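Local structure of trichothecene 15-O-acetyltransferase TRI3 (Fusarium sporotrichioides, 3FOT) at residues A[71-74]-A[75-79]; A[190-193]-A[194-198]; A[496-499]-A[500-504]; A[135-138]-A[139-143]; A[367-370]-A[371-374]. The protein transfers an acetyl group to the 15-hydroxyl of trichothecene intermediates such as 15-deacetylcalonectrin, a step in the fungal route to T-2 toxin. One frame throughout, in Å; residues are numbered along the deposited sequence.

Contact 1: residues A[71-74]-A[75-79]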
loop_
_atom_site.group_PDB
_atom_site.type_symbol
_atom_site.label_atom_id
_atom_site.label_comp_id
_atom_site.label_asym_id
_atom_site.label_seq_id
_atom_site.Cartn_x
_atom_site.Cartn_y
_atom_site.Cartn_z
ATOM N N LEU A 71 17.799 -17.383 13.238
ATOM C CA LEU A 71 16.364 -17.223 12.926
ATOM C C LEU A 71 15.515 -17.415 14.175
ATOM O O LEU A 71 14.558 -16.659 14.412
ATOM C CB LEU A 71 15.925 -18.159 11.790
ATOM C CG LEU A 71 16.537 -17.845 10.422
ATOM C CD1 LEU A 71 16.299 -19.064 9.501
ATOM C CD2 LEU A 71 15.911 -16.624 9.822
ATOM N N GLN A 72 15.876 -18.403 15.003
ATOM C CA GLN A 72 15.170 -18.624 16.263
ATOM C C GLN A 72 15.191 -17.388 17.217
ATOM O O GLN A 72 14.143 -16.957 17.729
ATOM C CB GLN A 72 15.687 -19.915 16.937
ATOM C CG GLN A 72 15.112 -20.173 18.346
ATOM C CD GLN A 72 15.380 -21.605 18.883
ATOM O OE1 GLN A 72 15.069 -22.597 18.223
ATOM N NE2 GLN A 72 15.892 -21.696 20.088
ATOM N N ASN A 73 16.357 -16.768 17.422
ATOM C CA ASN A 73 16.377 -15.618 18.311
ATOM C C ASN A 73 15.815 -14.338 17.676
ATOM O O ASN A 73 15.253 -13.501 18.384
ATOM C CB ASN A 73 17.700 -15.449 19.118
ATOM C CG ASN A 73 18.869 -14.937 18.291
ATOM O OD1 ASN A 73 18.711 -14.400 17.206
ATOM N ND2 ASN A 73 20.086 -15.091 18.844
ATOM N N LEU A 74 15.858 -14.245 16.335
ATOM C CA LEU A 74 15.193 -13.125 15.651
ATOM C C LEU A 74 13.679 -13.214 15.813
ATOM O O LEU A 74 13.001 -12.207 16.076
ATOM C CB LEU A 74 15.589 -13.046 14.168
ATOM C CG LEU A 74 16.998 -12.475 13.925
ATOM C CD1 LEU A 74 17.476 -12.740 12.480
ATOM C CD2 LEU A 74 17.024 -10.966 14.249
ATOM N N LYS A 75 13.150 -14.430 15.697
ATOM C CA LYS A 75 11.730 -14.658 15.896
ATOM C C LYS A 75 11.395 -14.250 17.322
ATOM O O LYS A 75 10.400 -13.552 17.559
ATOM C CB LYS A 75 11.386 -16.125 15.647
ATOM C CG LYS A 75 9.956 -16.517 16.072
ATOM C CD LYS A 75 9.516 -17.804 15.362
ATOM C CE LYS A 75 8.465 -18.550 16.163
ATOM N NZ LYS A 75 7.165 -17.842 16.316
ATOM N N GLU A 76 12.230 -14.645 18.277
ATOM C CA GLU A 76 11.931 -14.290 19.682
ATOM C C GLU A 76 11.866 -12.765 19.866
ATOM O O GLU A 76 10.942 -12.226 20.501
ATOM C CB GLU A 76 12.943 -14.943 20.639
ATOM C CG GLU A 76 12.612 -14.665 22.096
ATOM C CD GLU A 76 13.718 -15.053 23.088
ATOM O OE1 GLU A 76 14.848 -15.390 22.671
ATOM O OE2 GLU A 76 13.418 -14.976 24.304
ATOM N N MET A 77 12.848 -12.057 19.300
ATOM C CA MET A 77 12.915 -10.581 19.410
ATOM C C MET A 77 11.720 -9.904 18.711
ATOM O O MET A 77 11.153 -8.927 19.216
ATOM C CB MET A 77 14.231 -10.069 18.808
ATOM C CG MET A 77 15.516 -10.552 19.532
ATOM S SD MET A 77 16.920 -10.205 18.444
ATOM C CE MET A 77 18.038 -11.522 18.777
ATOM N N PHE A 78 11.325 -10.428 17.557
ATOM C CA PHE A 78 10.193 -9.821 16.826
ATOM C C PHE A 78 8.855 -10.124 17.491
ATOM O O PHE A 78 7.900 -9.370 17.362
ATOM C CB PHE A 78 10.204 -10.249 15.362
ATOM C CG PHE A 78 11.025 -9.341 14.503
ATOM C CD1 PHE A 78 10.548 -8.073 14.150
ATOM C CD2 PHE A 78 12.280 -9.718 14.082
ATOM C CE1 PHE A 78 11.336 -7.210 13.363
ATOM C CE2 PHE A 78 13.079 -8.875 13.307
ATOM C CZ PHE A 78 12.609 -7.630 12.936
ATOM N N GLU A 79 8.781 -11.232 18.212
ATOM C CA GLU A 79 7.576 -11.512 19.003
ATOM C C GLU A 79 7.427 -10.449 20.092
ATOM O O GLU A 79 6.337 -9.907 20.317
ATOM C CB GLU A 79 7.656 -12.905 19.626
ATOM C CG GLU A 79 7.422 -14.051 18.631
ATOM C CD GLU A 79 7.762 -15.384 19.282
ATOM O OE1 GLU A 79 8.004 -15.396 20.504
ATOM O OE2 GLU A 79 7.787 -16.417 18.591
#
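The F78 ring meets L74 O with its edge, close to the ring plane. The nearest ring atom is CD2, 3.3 Å from L74 O. The N73 amide is touched by the methyl end of M77, and M77 CE lies 3.3 Å from N73 OD1. Both pairs sit on the first turns of the α-helix 71-88. Its i+4 backbone bonds run without a break here; F78 N donates to L74 O at 2.9 Å. N73 and M77 lie side by side and point the same way. N73 CG sits between its backbone N and carbonyl carbon (chi1 74°), which keeps the amide close to the helix start. There OD1 accepts from T70 N and ND2 donates to L68 O. L74 adds a looser apolar touch, CD2 to M77 SD at 4.3 Å. L74 and F78 also pack on strand 158-163, and F78 and M77 reach helix 191-205. The K75 chain is extended until its last torsion, where it bends (chi4 65°). That turns NZ to two partners. One is I125 O of strand 125-129. The other is a salt bridge, K75 NZ to E79 OE2 at 2.8 Å, with OE2 met nearly along its C-O bond.

Contact 2: residues A[190-193]-A[194-198]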
loop_
_atom_site.group_PDB
_atom_site.type_symbol
_atom_site.label_atom_id
_atom_site.label_comp_id
_atom_site.label_asym_id
_atom_site.label_seq_id
_atom_site.Cartn_x
_atom_site.Cartn_y
_atom_site.Cartn_z
ATOM N N ASP A 190 -3.886 1.290 5.349
ATOM C CA ASP A 190 -3.501 1.575 3.968
ATOM C C ASP A 190 -1.993 1.367 3.840
ATOM O O ASP A 190 -1.333 0.989 4.816
ATOM C CB ASP A 190 -3.957 2.963 3.493
ATOM C CG ASP A 190 -3.493 4.080 4.376
ATOM O OD1 ASP A 190 -2.552 3.890 5.164
ATOM O OD2 ASP A 190 -4.055 5.193 4.229
ATOM N N GLY A 191 -1.437 1.582 2.656
ATOM C CA GLY A 191 0.017 1.419 2.490
ATOM C C GLY A 191 0.864 2.222 3.439
ATOM O O GLY A 191 1.926 1.770 3.862
ATOM N N ILE A 192 0.394 3.424 3.789
ATOM C CA ILE A 192 1.098 4.297 4.726
ATOM C C ILE A 192 1.104 3.694 6.124
ATOM O O ILE A 192 2.153 3.611 6.767
ATOM C CB ILE A 192 0.457 5.697 4.718
ATOM C CG1 ILE A 192 0.673 6.284 3.316
ATOM C CG2 ILE A 192 0.997 6.577 5.896
ATOM C CD1 ILE A 192 0.299 7.670 3.145
ATOM N N GLY A 193 -0.066 3.273 6.582
ATOM C CA GLY A 193 -0.187 2.764 7.928
ATOM C C GLY A 193 0.633 1.489 8.089
ATOM O O GLY A 193 1.272 1.265 9.134
ATOM N N CYS A 194 0.623 0.650 7.056
ATOM C CA CYS A 194 1.315 -0.634 7.126
ATOM C C CYS A 194 2.828 -0.386 7.131
ATOM O O CYS A 194 3.557 -0.968 7.937
ATOM C CB CYS A 194 0.914 -1.544 5.952
ATOM S SG CYS A 194 1.330 -3.261 6.276
ATOM N N ARG A 195 3.318 0.492 6.265
ATOM C CA ARG A 195 4.758 0.819 6.312
ATOM C C ARG A 195 5.176 1.495 7.617
ATOM O O ARG A 195 6.266 1.214 8.133
ATOM C CB ARG A 195 5.162 1.673 5.117
ATOM C CG ARG A 195 5.118 0.838 3.850
ATOM C CD ARG A 195 5.431 1.673 2.641
ATOM N NE ARG A 195 4.307 2.516 2.265
ATOM C CZ ARG A 195 4.407 3.564 1.461
ATOM N NH1 ARG A 195 5.599 3.918 0.979
ATOM N NH2 ARG A 195 3.324 4.292 1.181
ATOM N N LYS A 196 4.337 2.384 8.148
ATOM C CA LYS A 196 4.629 3.005 9.449
ATOM C C LYS A 196 4.783 1.894 10.502
ATOM O O LYS A 196 5.665 1.926 11.341
ATOM C CB LYS A 196 3.513 3.964 9.879
ATOM C CG LYS A 196 3.564 5.320 9.125
ATOM C CD LYS A 196 2.318 6.195 9.361
ATOM C CE LYS A 196 2.204 6.695 10.809
ATOM N NZ LYS A 196 3.285 7.660 11.223
ATOM N N PHE A 197 3.917 0.898 10.431
ATOM C CA PHE A 197 3.961 -0.178 11.415
ATOM C C PHE A 197 5.233 -1.042 11.268
ATOM O O PHE A 197 5.833 -1.439 12.271
ATOM C CB PHE A 197 2.690 -1.035 11.322
ATOM C CG PHE A 197 2.561 -2.008 12.454
ATOM C CD1 PHE A 197 2.012 -1.611 13.677
ATOM C CD2 PHE A 197 3.002 -3.322 12.297
ATOM C CE1 PHE A 197 1.909 -2.522 14.751
ATOM C CE2 PHE A 197 2.875 -4.241 13.323
ATOM C CZ PHE A 197 2.323 -3.847 14.560
ATOM N N VAL A 198 5.662 -1.299 10.037
ATOM C CA VAL A 198 6.959 -1.980 9.793
ATOM C C VAL A 198 8.083 -1.145 10.464
ATOM O O VAL A 198 8.940 -1.685 11.174
ATOM C CB VAL A 198 7.215 -2.151 8.291
ATOM C CG1 VAL A 198 8.647 -2.620 8.016
ATOM C CG2 VAL A 198 6.199 -3.166 7.706
#
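R195 CG stands beside its own backbone N, and the chain then bends at chi3 (-76°). This fold-back carries NE over G191 O, 3.0 Å away. The same oxygen also accepts from R195 N, at 3.1 Å. The two donors reach it from opposite faces of the carbonyl plane. NE comes from above that plane, while G191 O lies within the plane of the guanidinium. The D190 chi1 of 55° brings OD1 back to G193 N at 2.9 Å, a nearly straight N-cap bond. I192 packs on the side chains three and four residues ahead: CG1 is 3.9 Å from R195 NH2, and CG2 lies along K196 CD at 3.7 Å. R195 NH1 donates to D439 O, and the guanidinium makes a cation-pi contact with F467. D190 OD2 forms a salt bridge with R342 and accepts from C357 N and Q358 NE2, so both carboxylate oxygens are held. The D190 side chain is about 10 Å from that of H414, which binds 15-deacetylcalonectrin. D190 and G191 close the HXXXDG sequence of the BAHD superfamily, and the salt bridge of this aspartate to a distant arginine, here R342, is typical of that motif.

Contact 3: residues A[496-499]-A[500-504]. With SO4 (sulfate ion), chain I.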
loop_
_atom_site.group_PDB
_atom_site.type_symbol
_atom_site.label_atom_id
_atom_site.label_comp_id
_atom_site.label_asym_id
_atom_site.label_seq_id
_atom_site.Cartn_x
_atom_site.Cartn_y
_atom_site.Cartn_z
ATOM N N ALA A 496 -3.732 -14.164 -15.498
ATOM C CA ALA A 496 -4.774 -14.561 -16.440
ATOM C C ALA A 496 -4.920 -13.524 -17.554
ATOM O O ALA A 496 -5.335 -13.857 -18.674
ATOM C CB ALA A 496 -6.084 -14.716 -15.727
ATOM N N ASN A 497 -4.579 -12.273 -17.238
ATOM C CA ASN A 497 -4.958 -11.137 -18.089
ATOM C C ASN A 497 -3.840 -10.625 -18.998
ATOM O O ASN A 497 -4.114 -10.021 -20.055
ATOM C CB ASN A 497 -5.512 -9.993 -17.232
ATOM C CG ASN A 497 -6.619 -10.438 -16.297
ATOM O OD1 ASN A 497 -6.599 -10.105 -15.116
ATOM N ND2 ASN A 497 -7.586 -11.218 -16.816
ATOM N N TYR A 498 -2.596 -10.848 -18.576
ATOM C CA TYR A 498 -1.425 -10.439 -19.333
ATOM C C TYR A 498 -0.333 -11.491 -19.248
ATOM O O TYR A 498 -0.266 -12.262 -18.300
ATOM C CB TYR A 498 -0.846 -9.133 -18.766
ATOM C CG TYR A 498 -1.838 -8.021 -18.726
ATOM C CD1 TYR A 498 -1.978 -7.142 -19.815
ATOM C CD2 TYR A 498 -2.643 -7.835 -17.610
ATOM C CE1 TYR A 498 -2.899 -6.105 -19.779
ATOM C CE2 TYR A 498 -3.569 -6.795 -17.564
ATOM C CZ TYR A 498 -3.691 -5.940 -18.645
ATOM O OH TYR A 498 -4.615 -4.918 -18.610
ATOM N N THR A 499 0.540 -11.486 -20.242
ATOM C CA THR A 499 1.772 -12.260 -20.143
ATOM C C THR A 499 2.822 -11.425 -19.411
ATOM O O THR A 499 2.743 -10.191 -19.400
ATOM C CB THR A 499 2.323 -12.666 -21.524
ATOM O OG1 THR A 499 2.738 -11.503 -22.245
ATOM C CG2 THR A 499 1.252 -13.408 -22.336
ATOM N N GLU A 500 3.791 -12.091 -18.798
ATOM C CA GLU A 500 4.884 -11.366 -18.147
ATOM C C GLU A 500 5.643 -10.522 -19.173
ATOM O O GLU A 500 6.041 -9.386 -18.880
ATOM C CB GLU A 500 5.815 -12.324 -17.395
ATOM C CG GLU A 500 6.847 -11.626 -16.502
ATOM C CD GLU A 500 7.902 -12.567 -15.956
ATOM O OE1 GLU A 500 8.030 -13.716 -16.447
ATOM O OE2 GLU A 500 8.618 -12.147 -15.036
ATOM N N ALA A 501 5.843 -11.075 -20.371
ATOM C CA ALA A 501 6.558 -10.363 -21.426
ATOM C C ALA A 501 5.902 -9.046 -21.806
ATOM O O ALA A 501 6.592 -8.039 -21.977
ATOM C CB ALA A 501 6.709 -11.227 -22.658
ATOM N N GLU A 502 4.580 -9.037 -21.959
ATOM C CA GLU A 502 3.939 -7.765 -22.329
ATOM C C GLU A 502 4.017 -6.698 -21.213
ATOM O O GLU A 502 4.165 -5.502 -21.508
ATOM C CB GLU A 502 2.514 -7.966 -22.880
ATOM C CG GLU A 502 1.501 -8.418 -21.878
ATOM C CD GLU A 502 0.160 -8.716 -22.529
ATOM O OE1 GLU A 502 -0.374 -9.813 -22.301
ATOM O OE2 GLU A 502 -0.326 -7.851 -23.301
ATOM N N VAL A 503 3.966 -7.138 -19.952
ATOM C CA VAL A 503 4.057 -6.218 -18.814
ATOM C C VAL A 503 5.468 -5.650 -18.720
ATOM O O VAL A 503 5.657 -4.449 -18.471
ATOM C CB VAL A 503 3.699 -6.889 -17.467
ATOM C CG1 VAL A 503 3.783 -5.853 -16.351
ATOM C CG2 VAL A 503 2.277 -7.452 -17.512
ATOM N N GLN A 504 6.452 -6.529 -18.894
ATOM C CA GLN A 504 7.853 -6.122 -18.939
ATOM C C GLN A 504 8.085 -5.108 -20.060
ATOM O O GLN A 504 8.765 -4.123 -19.852
ATOM C CB GLN A 504 8.776 -7.334 -19.144
ATOM C CG GLN A 504 8.859 -8.282 -17.963
ATOM C CD GLN A 504 9.665 -9.545 -18.262
ATOM O OE1 GLN A 504 9.622 -10.087 -19.371
ATOM N NE2 GLN A 504 10.389 -10.031 -17.258
HETATM S S SO4 I . 3.284 -15.894 -19.155
HETATM O O1 SO4 I . 4.133 -15.851 -20.343
HETATM O O2 SO4 I . 3.613 -17.077 -18.350
HETATM O O3 SO4 I . 3.527 -14.700 -18.353
HETATM O O4 SO4 I . 1.894 -15.946 -19.612
HETATM O O HOH W 1 -3.024 -9.846 -22.462
#
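E502 OE1 is gripped by two donors. T499 N gives it a nearly straight bond of 2.8 Å. OE1 accepts it with the lone pair that points away from the other carboxylate oxygen. A water donates to the same atom at 2.7 Å and to N497 O, bridging loop and helix. E502 N donates to T499 OG1 at 3.1 Å. The two reciprocal bonds make a capping box at the start of helix 500-516, with T499 as N-cap. T499 OG1 (chi1 66°) and E502 CG (chi1 69°) both sit between backbone N and carbonyl carbon. The first accepts directly; the second sends the extended E502 chain back to T499 N. The T499 and E502 side chains cross at about a right angle, with T499 OG1 3.3 Å from E502 CG. The Y498 ring meets the E502 carboxylate with its edge, CD1 to CD at 3.8 Å. The two planes are 77° apart. E500 N donates to O3 of a sulfate, probably from the crystallisation liquor, at 2.7 Å. It lies at the positive end of the helix dipole, a likely attraction for an anion. V503 CG2 touches Y498 CB. Y498 rests on Y493 of strand 486-494, and its OH donates to P474 O. The capping box closes the loop after strand 486-494 and starts helix 500-516, whose V503 packs on that strand and on strand 277-283.

Contact 4: residues A[135-138]-A[139-143]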
loop_
_atom_site.group_PDB
_atom_site.type_symbol
_atom_site.label_atom_id
_atom_site.label_comp_id
_atom_site.label_asym_id
_atom_site.label_seq_id
_atom_site.Cartn_x
_atom_site.Cartn_y
_atom_site.Cartn_z
ATOM N N LEU A 135 10.076 -12.090 -1.962
ATOM C CA LEU A 135 9.133 -12.139 -3.093
ATOM C C LEU A 135 8.925 -13.542 -3.648
ATOM O O LEU A 135 7.859 -13.833 -4.162
ATOM C CB LEU A 135 9.498 -11.150 -4.210
ATOM C CG LEU A 135 9.287 -9.681 -3.780
ATOM C CD1 LEU A 135 9.737 -8.720 -4.867
ATOM C CD2 LEU A 135 7.853 -9.369 -3.358
ATOM N N ASP A 136 9.940 -14.405 -3.546
ATOM C CA ASP A 136 9.780 -15.831 -3.906
ATOM C C ASP A 136 8.706 -16.446 -3.028
ATOM O O ASP A 136 7.846 -17.179 -3.493
ATOM C CB ASP A 136 11.075 -16.624 -3.678
ATOM C CG ASP A 136 12.140 -16.359 -4.723
ATOM O OD1 ASP A 136 11.832 -15.821 -5.800
ATOM O OD2 ASP A 136 13.314 -16.682 -4.438
ATOM N N LEU A 137 8.757 -16.124 -1.745
ATOM C CA LEU A 137 7.771 -16.629 -0.795
ATOM C C LEU A 137 6.368 -16.071 -1.059
ATOM O O LEU A 137 5.369 -16.792 -0.947
ATOM C CB LEU A 137 8.216 -16.310 0.626
ATOM C CG LEU A 137 7.283 -16.790 1.731
ATOM C CD1 LEU A 137 7.053 -18.305 1.654
ATOM C CD2 LEU A 137 7.867 -16.344 3.099
ATOM N N TRP A 138 6.283 -14.805 -1.438
ATOM C CA TRP A 138 4.990 -14.246 -1.842
ATOM C C TRP A 138 4.387 -15.119 -2.951
ATOM O O TRP A 138 3.216 -15.534 -2.885
ATOM C CB TRP A 138 5.199 -12.800 -2.319
ATOM C CG TRP A 138 3.970 -12.202 -2.970
ATOM C CD1 TRP A 138 2.764 -12.037 -2.403
ATOM C CD2 TRP A 138 3.861 -11.722 -4.310
ATOM N NE1 TRP A 138 1.877 -11.475 -3.311
ATOM C CE2 TRP A 138 2.531 -11.282 -4.492
ATOM C CE3 TRP A 138 4.759 -11.622 -5.376
ATOM C CZ2 TRP A 138 2.080 -10.722 -5.685
ATOM C CZ3 TRP A 138 4.311 -11.068 -6.574
ATOM C CH2 TRP A 138 2.982 -10.625 -6.720
ATOM N N SER A 139 5.196 -15.383 -3.976
ATOM C CA SER A 139 4.768 -16.204 -5.110
ATOM C C SER A 139 4.244 -17.553 -4.619
ATOM O O SER A 139 3.182 -18.021 -5.042
ATOM C CB SER A 139 5.934 -16.409 -6.088
ATOM O OG SER A 139 6.246 -15.184 -6.748
ATOM N N GLU A 140 4.990 -18.167 -3.708
ATOM C CA GLU A 140 4.652 -19.485 -3.216
ATOM C C GLU A 140 3.352 -19.443 -2.421
ATOM O O GLU A 140 2.510 -20.337 -2.541
ATOM C CB GLU A 140 5.811 -19.999 -2.361
ATOM C CG GLU A 140 5.497 -21.230 -1.595
ATOM C CD GLU A 140 6.586 -21.558 -0.606
ATOM O OE1 GLU A 140 6.237 -22.070 0.483
ATOM O OE2 GLU A 140 7.766 -21.285 -0.920
ATOM N N MET A 141 3.181 -18.387 -1.625
ATOM C CA MET A 141 2.004 -18.242 -0.797
ATOM C C MET A 141 0.762 -18.011 -1.652
ATOM O O MET A 141 -0.319 -18.585 -1.393
ATOM C CB MET A 141 2.199 -17.100 0.207
ATOM C CG MET A 141 3.149 -17.453 1.323
ATOM S SD MET A 141 3.463 -15.981 2.360
ATOM C CE MET A 141 1.870 -15.716 3.113
ATOM N N GLU A 142 0.928 -17.221 -2.700
ATOM C CA GLU A 142 -0.191 -16.962 -3.599
ATOM C C GLU A 142 -0.545 -18.197 -4.420
ATOM O O GLU A 142 -1.729 -18.498 -4.600
ATOM C CB GLU A 142 0.089 -15.738 -4.456
ATOM C CG GLU A 142 0.032 -14.457 -3.628
ATOM C CD GLU A 142 -1.324 -14.261 -2.943
ATOM O OE1 GLU A 142 -2.373 -14.613 -3.540
ATOM O OE2 GLU A 142 -1.357 -13.782 -1.797
ATOM N N GLU A 143 0.468 -18.929 -4.868
ATOM C CA GLU A 143 0.229 -20.223 -5.540
ATOM C C GLU A 143 -0.451 -21.227 -4.586
ATOM O O GLU A 143 -1.446 -21.877 -4.955
ATOM C CB GLU A 143 1.531 -20.773 -6.140
ATOM C CG GLU A 143 2.062 -19.938 -7.311
ATOM C CD GLU A 143 3.560 -20.114 -7.592
ATOM O OE1 GLU A 143 4.171 -21.087 -7.071
ATOM O OE2 GLU A 143 4.127 -19.263 -8.337
HETATM O O HOH W 2 8.152 -13.438 -7.065
#
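W138 and E142 make the close side of this helix turn. E142 CG comes up to the indole at W138 NE1, 3.5 Å away, and the two side chains cross at a slant. A chi2 bend in E142 (-58°) swings the carboxylate round, with its plane 46° from that of the indole. L137 and M141 pack next to them, with L137 CG 4.0 Å from M141 SD. Underneath, the i+4 bonds are regular; E142 N donates to W138 O at 2.8 Å.

A water sits at the margin of the W138 face. It bonds to S139 OG at 2.6 Å and donates to L135 O at 2.9 Å. L135 O therefore receives both the water and S139 N. The loose, solvent side belongs to D136 and E140, which are exposed. E140 runs out extended, and its carboxylate passes L137 CD1 at 4.0 Å before OE2 reaches a salt bridge with K132.

The buried polar ends are matched. W138 NE1 donates to N470 OD1. E142 OE2 accepts from Y54 OH and N470 ND2, and OE1 makes a salt bridge with R145. L137 and M141 lie on strands 158-163 and 177-184. W138 meets the Y54 ring edge-to-face, on strand 53-61, and also touches strand 277-283. Helix 134-147 is thus set between two sheets: L137 and M141 face the six-stranded one, and L135, W138, S139 and E142 reach the edge strand of the other.

Contact 5: residues A[367-370]-A[371-374]. Unlike the reference sequence in segment 371-374: T372 (reference Ala).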
loop_
_atom_site.group_PDB
_atom_site.type_symbol
_atom_site.label_atom_id
_atom_site.label_comp_id
_atom_site.label_asym_id
_atom_site.label_seq_id
_atom_site.Cartn_x
_atom_site.Cartn_y
_atom_site.Cartn_z
ATOM N N ASN A 367 -6.463 15.971 -25.511
ATOM C CA ASN A 367 -5.594 16.151 -26.684
ATOM C C ASN A 367 -4.428 15.176 -26.704
ATOM O O ASN A 367 -3.235 15.522 -26.782
ATOM C CB ASN A 367 -5.153 17.599 -26.891
ATOM C CG ASN A 367 -4.752 17.883 -28.339
ATOM O OD1 ASN A 367 -4.791 16.998 -29.202
ATOM N ND2 ASN A 367 -4.373 19.125 -28.607
ATOM N N LEU A 368 -4.809 13.909 -26.675
ATOM C CA LEU A 368 -3.829 12.833 -26.643
ATOM C C LEU A 368 -2.960 12.801 -27.904
ATOM O O LEU A 368 -1.776 12.446 -27.835
ATOM C CB LEU A 368 -4.517 11.483 -26.386
ATOM C CG LEU A 368 -5.250 11.393 -25.037
ATOM C CD1 LEU A 368 -5.952 10.034 -24.873
ATOM C CD2 LEU A 368 -4.281 11.622 -23.886
ATOM N N LYS A 369 -3.503 13.217 -29.049
ATOM C CA LYS A 369 -2.699 13.163 -30.268
ATOM C C LYS A 369 -1.492 14.088 -30.149
ATOM O O LYS A 369 -0.409 13.730 -30.615
ATOM C CB LYS A 369 -3.513 13.529 -31.529
ATOM C CG LYS A 369 -2.741 13.403 -32.858
ATOM C CD LYS A 369 -1.882 12.119 -32.970
ATOM C CE LYS A 369 -1.168 12.028 -34.313
ATOM N NZ LYS A 369 -0.318 13.229 -34.636
ATOM N N SER A 370 -1.678 15.245 -29.507
ATOM C CA SER A 370 -0.620 16.259 -29.394
ATOM C C SER A 370 0.533 15.814 -28.495
ATOM O O SER A 370 1.597 16.419 -28.550
ATOM C CB SER A 370 -1.164 17.592 -28.863
ATOM O OG SER A 370 -1.500 17.467 -27.480
ATOM N N ILE A 371 0.306 14.786 -27.668
ATOM C CA ILE A 371 1.360 14.233 -26.801
ATOM C C ILE A 371 1.813 12.818 -27.193
ATOM O O ILE A 371 2.588 12.181 -26.456
ATOM C CB ILE A 371 0.974 14.305 -25.275
ATOM C CG1 ILE A 371 -0.239 13.417 -24.956
ATOM C CG2 ILE A 371 0.779 15.779 -24.841
ATOM C CD1 ILE A 371 -0.418 13.153 -23.459
ATOM N N THR A 372 1.308 12.316 -28.325
ATOM C CA THR A 372 1.686 10.998 -28.845
ATOM C C THR A 372 3.063 11.065 -29.495
ATOM O O THR A 372 3.247 11.655 -30.568
ATOM C CB THR A 372 0.609 10.426 -29.813
ATOM O OG1 THR A 372 -0.638 10.335 -29.114
ATOM C CG2 THR A 372 0.994 9.036 -30.328
ATOM N N VAL A 373 4.051 10.498 -28.803
ATOM C CA VAL A 373 5.434 10.499 -29.271
ATOM C C VAL A 373 5.999 9.090 -29.195
ATOM O O VAL A 373 5.668 8.323 -28.294
ATOM C CB VAL A 373 6.357 11.452 -28.451
ATOM C CG1 VAL A 373 5.947 12.892 -28.638
ATOM C CG2 VAL A 373 6.367 11.078 -26.949
ATOM N N SER A 374 6.852 8.746 -30.139
ATOM C CA SER A 374 7.512 7.460 -30.076
ATOM C C SER A 374 8.854 7.587 -29.356
ATOM O O SER A 374 9.343 8.686 -29.097
ATOM C CB SER A 374 7.707 6.892 -31.457
ATOM O OG SER A 374 8.838 7.475 -32.005
#
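I371 lays its CG1 branch against the backbone of L368, with I371 CG1 3.4 Å from L368 O. CG1 stands between its backbone N and carbonyl carbon (chi1 65°), and this directs the branch back along the turn. Its tip reaches the L368 side chain, I371 CD1 to L368 CD2 at 4.2 Å. The two side chains cross at a slant.

L368 O accepts two bonds. I371 N donates to it at 3.1 Å. T372 OG1 donates at 2.7 Å. Both lie well out of the carbonyl plane, on opposite faces. With chi1 at -58°, T372 OG1 sits beside the backbone N and points back to L368 O. The deposited chain has threonine here, where the reference sequence has alanine. T372 N adds a bond to K369 O at 3.2 Å, again from well above the plane. These amide bonds reach back three residues, as in consecutive tight turns. S370 works at the start of the turn: its OG donates to N367 O at 2.7 Å, in the carbonyl plane, in one of the two conformers of N367.

The turn is in the loop between strand 358-365 and helix 379-401. I371 is the buried residue. It packs on S388 and A389 of that helix and, like L368 and T372, on L319 of helix 306-321. N367, K369 and S370 are exposed.

The chemistry is therefore split. Apolar side chains hold the turn to two helices. Two hydroxyls bond back to carbonyls three (S370) and four (T372) residues earlier. Polar groups within the turn thus meet part of the backbone's hydrogen-bonding need.

Overall arrangement
All five contacts are local, so none closes a long loop. They follow in series along the chain, without nesting or crossing. Contact 1 starts helix 71-88, and contact 4 lies in helix 134-147; both pack on strand 158-163 of the six-stranded sheet. Contact 2 starts helix 191-205 near the chain centre. Its nearest atoms are about 6 Å from contact 1, and F197 touches helix 71-88. Contact 5 is a turn before helix 379-401, on the opposite side of the chain's centre from contact 1. Contact 3 comes last, where helix 500-516 begins. It shares strand 277-283 with contact 4, their centres about 18 Å apart.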